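Side-chain contacts in sulfur oxidation protein soxB (Thermus thermophilus, PDB 2WDD), which probably hydrolyses the sulfur-sulfur bond of cysteine S-thiosulfonate in the Sox sulfur-oxidation pathway, using a pair of manganese ions: residues 86-91 against 554-559; 371-376 against 380-385. All coordinates share one frame; numbering follows the deposited sequence. Where two conformers were deposited one is given.

Contact 1. Residues 86-91 against 554-559; sequences LSYVDF and NYRLPE
Y88 and P558 bring the two backbones to their closest approach, 6.2 Å between CA atoms, where the loop joining helices 81-86 and 91-98 meets the extended C-terminal tail. The loop folds as a type II beta turn from Y88 to F91, closed by the bond from F91 N to Y88 O, with D90 in the third position. An ST turn overlaps its start: S87 OG accepts the N-H of V89. No direct hydrogen bond joins the two segments; instead a water receives the N-H of E559 and donates to Y88 O, 2.7 Å from that carbonyl oxygen.

The side-chain contact belongs mainly to Y88. Its chi1 of 69° folds the ring back over its own main chain, and from there the ring reaches along the tail, its hydroxyl ending at R556. CD1 rests on P558, 3.9 Å from CA, and CE1 lies obliquely against the carbonyl oxygen of L557. Two kinks in the R556 chain, at chi2 and chi3, fold the guanidinium back over Y88 OH, which stands over the centre of the group, 3.0 Å from R556 CZ, with ring and guanidinium planes 80° apart. This is contact with a face, at poor angles for hydrogen bonding to the three nitrogens; R556 NH2 makes its salt bridge to E68. The partly negative hydroxyl oxygen would plausibly still suit the cationic face. A leucine in place of Y88, having no ring or hydroxyl, would probably leave the guanidinium face without its oxygen and open a gap beside P558. Back within the loop, V89 CG2 lies over one face of the tyrosine ring, nearer its perimeter than its centre, 4.2 Å from the ring plane.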
# COMPACT_ATOMS: atom_id res chain seq x y z
N LEU A 86 -1.54 -3.63 14.22
CA LEU A 86 -0.26 -4.21 13.88
C LEU A 86 -0.20 -5.62 13.34
O LEU A 86 0.72 -5.97 12.59
CB LEU A 86 0.64 -4.10 15.12
CG LEU A 86 2.15 -4.28 15.00
CD1 LEU A 86 2.74 -3.23 14.06
CD2 LEU A 86 2.79 -4.11 16.40
N SER A 87 -1.15 -6.46 13.74
CA SER A 87 -1.08 -7.87 13.40
C SER A 87 -2.45 -8.48 13.06
O SER A 87 -3.49 -7.95 13.46
CB SER A 87 -0.53 -8.58 14.65
OG SER A 87 -0.53 -9.99 14.55
N TYR A 88 -2.44 -9.62 12.38
CA TYR A 88 -3.69 -10.34 12.07
C TYR A 88 -4.18 -11.10 13.32
O TYR A 88 -5.32 -11.57 13.33
CB TYR A 88 -3.49 -11.36 10.93
CG TYR A 88 -2.61 -12.55 11.27
CD1 TYR A 88 -3.15 -13.74 11.78
CD2 TYR A 88 -1.24 -12.49 11.07
CE1 TYR A 88 -2.31 -14.81 12.12
CE2 TYR A 88 -0.42 -13.55 11.38
CZ TYR A 88 -0.95 -14.69 11.90
OH TYR A 88 -0.08 -15.73 12.18
N VAL A 89 -3.33 -11.28 14.32
CA VAL A 89 -3.72 -12.03 15.52
C VAL A 89 -4.97 -11.40 16.15
O VAL A 89 -5.02 -10.19 16.33
CB VAL A 89 -2.54 -12.16 16.51
CG1 VAL A 89 -3.00 -12.77 17.84
CG2 VAL A 89 -1.44 -13.02 15.89
N ASP A 90 -5.97 -12.24 16.45
CA ASP A 90 -7.23 -11.78 17.07
C ASP A 90 -7.99 -10.77 16.24
O ASP A 90 -8.83 -10.04 16.77
CB ASP A 90 -7.00 -11.19 18.47
CG ASP A 90 -6.16 -12.08 19.37
OD1 ASP A 90 -6.34 -13.32 19.33
OD2 ASP A 90 -5.36 -11.53 20.14
N PHE A 91 -7.71 -10.70 14.94
CA PHE A 91 -8.30 -9.64 14.13
C PHE A 91 -9.80 -9.41 14.24
O PHE A 91 -10.23 -8.29 14.53
CB PHE A 91 -7.87 -9.69 12.67
CG PHE A 91 -8.38 -8.53 11.87
CD1 PHE A 91 -7.76 -7.29 11.94
CD2 PHE A 91 -9.55 -8.66 11.13
CE1 PHE A 91 -8.26 -6.21 11.21
CE2 PHE A 91 -10.07 -7.58 10.43
CZ PHE A 91 -9.42 -6.35 10.47
N ASN A 554 6.27 -22.06 8.25
CA ASN A 554 4.91 -22.40 8.64
C ASN A 554 4.02 -21.36 7.96
O ASN A 554 4.19 -20.17 8.18
CB ASN A 554 4.76 -22.28 10.15
CG ASN A 554 5.32 -23.47 10.87
OD1 ASN A 554 5.29 -24.59 10.35
ND2 ASN A 554 5.93 -23.24 12.03
N TYR A 555 3.09 -21.82 7.15
CA TYR A 555 2.19 -20.91 6.46
C TYR A 555 1.02 -20.62 7.39
O TYR A 555 0.36 -21.54 7.87
CB TYR A 555 1.71 -21.50 5.14
CG TYR A 555 0.88 -20.51 4.38
CD1 TYR A 555 1.49 -19.46 3.70
CD2 TYR A 555 -0.50 -20.48 4.53
CE1 TYR A 555 0.73 -18.47 3.08
CE2 TYR A 555 -1.27 -19.49 3.92
CZ TYR A 555 -0.64 -18.48 3.21
OH TYR A 555 -1.38 -17.47 2.64
N ARG A 556 0.81 -19.34 7.71
CA ARG A 556 -0.21 -18.98 8.69
C ARG A 556 -1.52 -18.48 8.10
O ARG A 556 -1.53 -17.84 7.06
CB ARG A 556 0.32 -17.92 9.67
CG ARG A 556 1.60 -18.34 10.39
CD ARG A 556 1.31 -19.50 11.35
NE ARG A 556 0.27 -19.13 12.30
CZ ARG A 556 0.49 -18.43 13.41
NH1 ARG A 556 1.72 -18.05 13.73
NH2 ARG A 556 -0.52 -18.12 14.21
N LEU A 557 -2.60 -18.70 8.84
CA LEU A 557 -3.91 -18.22 8.46
C LEU A 557 -4.57 -17.52 9.63
O LEU A 557 -4.39 -17.89 10.79
CB LEU A 557 -4.81 -19.37 8.03
CG LEU A 557 -4.48 -20.05 6.71
CD1 LEU A 557 -5.34 -21.30 6.57
CD2 LEU A 557 -4.72 -19.10 5.53
N PRO A 558 -5.40 -16.53 9.34
CA PRO A 558 -6.11 -15.86 10.43
C PRO A 558 -7.38 -16.64 10.78
O PRO A 558 -7.74 -17.59 10.10
CB PRO A 558 -6.54 -14.54 9.79
CG PRO A 558 -6.80 -14.93 8.35
CD PRO A 558 -5.71 -15.93 8.02
N GLU A 559 -8.06 -16.20 11.84
CA GLU A 559 -9.34 -16.78 12.23
C GLU A 559 -10.37 -16.03 11.40
O GLU A 559 -10.44 -14.80 11.45
CB GLU A 559 -9.61 -16.54 13.72
CG GLU A 559 -11.04 -16.83 14.14
CD GLU A 559 -11.43 -18.27 13.93
OE1 GLU A 559 -10.73 -19.16 14.47
OE2 GLU A 559 -12.42 -18.52 13.22
O HOH W 1 -6.83 -13.86 13.28

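Contact 2. Residues 371-376 against 380-385; sequences LYKRDT and TWDQLV
Two hydrogen bonds tie Y372 to the first turn of helix 380-392. Y372 N donates to T380 OG1 (3.1 Å), and in return Y372 O accepts from W381 N at 3.0 Å, the C=O...N angle being 147°. W381 lies in the opening turn, where the regular helical pattern supplies no acceptor, so the loop carbonyl takes that role. With chi1 at 51°, the T380 hydroxyl is turned back toward the loop, where Y372 N can reach it; its strongest polar partner is L370, one residue before the loop segment.

The charged part is the salt bridge from K373 NZ to D382 OD1, 2.7 Å long and made on the syn lone pair. The lysine chain turns once, at chi2, and then runs out extended to the carboxylate. NZ also bonds to P402 O and to a water that accepts from W381 NE1 as well, lying in the indole plane at its edge. The other carboxylate oxygen, D382 OD2, is held by R468 and S379, so both oxygens of this buried acid have partners.

Ring and aliphatic contacts fill in the rest. The Y372 ring turns one face to T380 N, which sits above its rim, while T380 CG2 lies 3.7 Å from Y372 CE2. L371 CD1 meets L384 CD1 at 3.6 Å in one of the two conformers of L384. W381 is touched on several sides: L371 CD1 comes to the indole edge, 4.3 Å from CE3; K373 CD approaches CD1 obliquely; and V385 CG2, one helical turn on, lies over one face. Together these bonds pin a preceding loop across the N-terminal turn of helix 380-392 in the 5'-nucleotidase C-terminal domain, with the K373 side chain about 11 Å from a bound manganese ion.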
# COMPACT_ATOMS: atom_id res chain seq x y z
N LEU A 371 -12.98 -11.70 4.63
CA LEU A 371 -12.35 -11.55 3.32
C LEU A 371 -11.19 -10.57 3.50
O LEU A 371 -11.39 -9.40 3.84
CB LEU A 371 -13.35 -10.98 2.29
CG LEU A 371 -14.50 -11.92 1.94
CD1 LEU A 371 -15.51 -11.21 1.02
CD2 LEU A 371 -13.93 -13.18 1.24
N TYR A 372 -9.97 -11.07 3.35
CA TYR A 372 -8.77 -10.24 3.50
C TYR A 372 -7.97 -10.33 2.20
O TYR A 372 -8.12 -11.29 1.44
CB TYR A 372 -7.91 -10.67 4.70
CG TYR A 372 -7.40 -12.09 4.63
CD1 TYR A 372 -6.14 -12.37 4.11
CD2 TYR A 372 -8.18 -13.16 5.07
CE1 TYR A 372 -5.65 -13.67 4.08
CE2 TYR A 372 -7.71 -14.46 5.03
CZ TYR A 372 -6.45 -14.72 4.50
OH TYR A 372 -5.97 -16.00 4.46
N LYS A 373 -7.14 -9.33 1.97
CA LYS A 373 -6.37 -9.22 0.74
C LYS A 373 -4.86 -9.42 0.87
O LYS A 373 -4.24 -10.05 0.02
CB LYS A 373 -6.60 -7.83 0.13
CG LYS A 373 -5.64 -7.48 -1.01
CD LYS A 373 -6.08 -8.16 -2.30
CE LYS A 373 -5.08 -7.97 -3.44
NZ LYS A 373 -5.72 -8.31 -4.75
N ARG A 374 -4.26 -8.85 1.91
CA ARG A 374 -2.81 -8.89 2.04
C ARG A 374 -2.21 -10.21 2.51
O ARG A 374 -2.69 -10.80 3.47
CB ARG A 374 -2.31 -7.74 2.91
CG ARG A 374 -2.56 -6.36 2.31
CD ARG A 374 -1.32 -5.49 2.41
NE ARG A 374 -0.12 -6.22 2.00
CZ ARG A 374 1.06 -6.13 2.61
NH1 ARG A 374 2.09 -6.83 2.17
NH2 ARG A 374 1.21 -5.32 3.65
N ASP A 375 -1.16 -10.64 1.82
CA ASP A 375 -0.42 -11.86 2.14
C ASP A 375 0.63 -12.06 1.06
O ASP A 375 0.44 -11.66 -0.08
CB ASP A 375 -1.35 -13.08 2.16
CG ASP A 375 -0.63 -14.34 2.67
OD1 ASP A 375 -0.32 -14.35 3.87
OD2 ASP A 375 -0.31 -15.26 1.87
N THR A 376 1.72 -12.76 1.38
CA THR A 376 2.69 -13.01 0.31
C THR A 376 2.07 -13.82 -0.83
O THR A 376 2.37 -13.58 -2.01
CB THR A 376 3.90 -13.78 0.86
OG1 THR A 376 4.50 -13.03 1.91
CG2 THR A 376 4.94 -14.04 -0.26
N THR A 380 -8.28 -14.71 1.01
CA THR A 380 -9.67 -15.13 0.76
C THR A 380 -10.36 -14.20 -0.22
O THR A 380 -11.21 -14.66 -1.00
CB THR A 380 -10.47 -15.26 2.06
OG1 THR A 380 -10.31 -14.06 2.81
CG2 THR A 380 -9.99 -16.47 2.86
N TRP A 381 -10.00 -12.92 -0.21
CA TRP A 381 -10.59 -12.00 -1.19
C TRP A 381 -10.18 -12.45 -2.60
O TRP A 381 -11.02 -12.52 -3.49
CB TRP A 381 -10.14 -10.55 -0.97
CG TRP A 381 -10.48 -9.69 -2.18
CD1 TRP A 381 -9.62 -9.28 -3.16
CD2 TRP A 381 -11.80 -9.32 -2.63
NE1 TRP A 381 -10.31 -8.62 -4.16
CE2 TRP A 381 -11.65 -8.63 -3.85
CE3 TRP A 381 -13.08 -9.46 -2.08
CZ2 TRP A 381 -12.74 -8.09 -4.55
CZ3 TRP A 381 -14.17 -8.93 -2.78
CH2 TRP A 381 -13.99 -8.26 -4.00
N ASP A 382 -8.90 -12.74 -2.81
CA ASP A 382 -8.47 -13.12 -4.15
C ASP A 382 -9.07 -14.45 -4.59
O ASP A 382 -9.34 -14.66 -5.78
CB ASP A 382 -6.95 -13.11 -4.28
CG ASP A 382 -6.37 -11.72 -4.16
OD1 ASP A 382 -6.82 -10.81 -4.88
OD2 ASP A 382 -5.53 -11.51 -3.26
N GLN A 383 -9.32 -15.33 -3.63
CA GLN A 383 -9.98 -16.58 -3.98
C GLN A 383 -11.41 -16.27 -4.44
O GLN A 383 -11.88 -16.85 -5.42
CB GLN A 383 -9.96 -17.61 -2.86
CG GLN A 383 -10.77 -18.83 -3.26
CD GLN A 383 -10.63 -20.00 -2.32
OE1 GLN A 383 -9.61 -20.18 -1.68
NE2 GLN A 383 -11.67 -20.84 -2.28
N LEU A 384 -12.08 -15.36 -3.75
CA LEU A 384 -13.44 -14.99 -4.13
C LEU A 384 -13.45 -14.48 -5.58
O LEU A 384 -14.31 -14.87 -6.38
CB LEU A 384 -13.98 -13.91 -3.19
CG LEU A 384 -15.39 -13.38 -3.44
CD1 LEU A 384 -15.92 -12.69 -2.20
CD2 LEU A 384 -15.39 -12.43 -4.63
N VAL A 385 -12.49 -13.62 -5.92
CA VAL A 385 -12.42 -13.11 -7.28
C VAL A 385 -12.23 -14.27 -8.27
O VAL A 385 -12.87 -14.32 -9.32
CB VAL A 385 -11.32 -12.04 -7.42
CG1 VAL A 385 -11.13 -11.65 -8.90
CG2 VAL A 385 -11.65 -10.82 -6.58
O HOH W 2 -8.27 -7.31 -5.93

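Along the chain the order is 86-91, 371-376, 380-385, 554-559, so both segments of contact 2 fall between the two halves of contact 1. The centres are 13 Å apart and the contacts touch: Y555 OH probably hydrogen-bonds D375 OD2 at 2.6 Å, and P558 CG packs on Y372 CE2. N51 binds R556 O from one contact and D375 OD1 from the other. The C-terminal tail is thus wedged between the loop ahead of helix 91-98, in the part of the chain that also supplies the manganese ligands, and the loop leading into helix 380-392 of the C-terminal domain, joining the two parts of the protein.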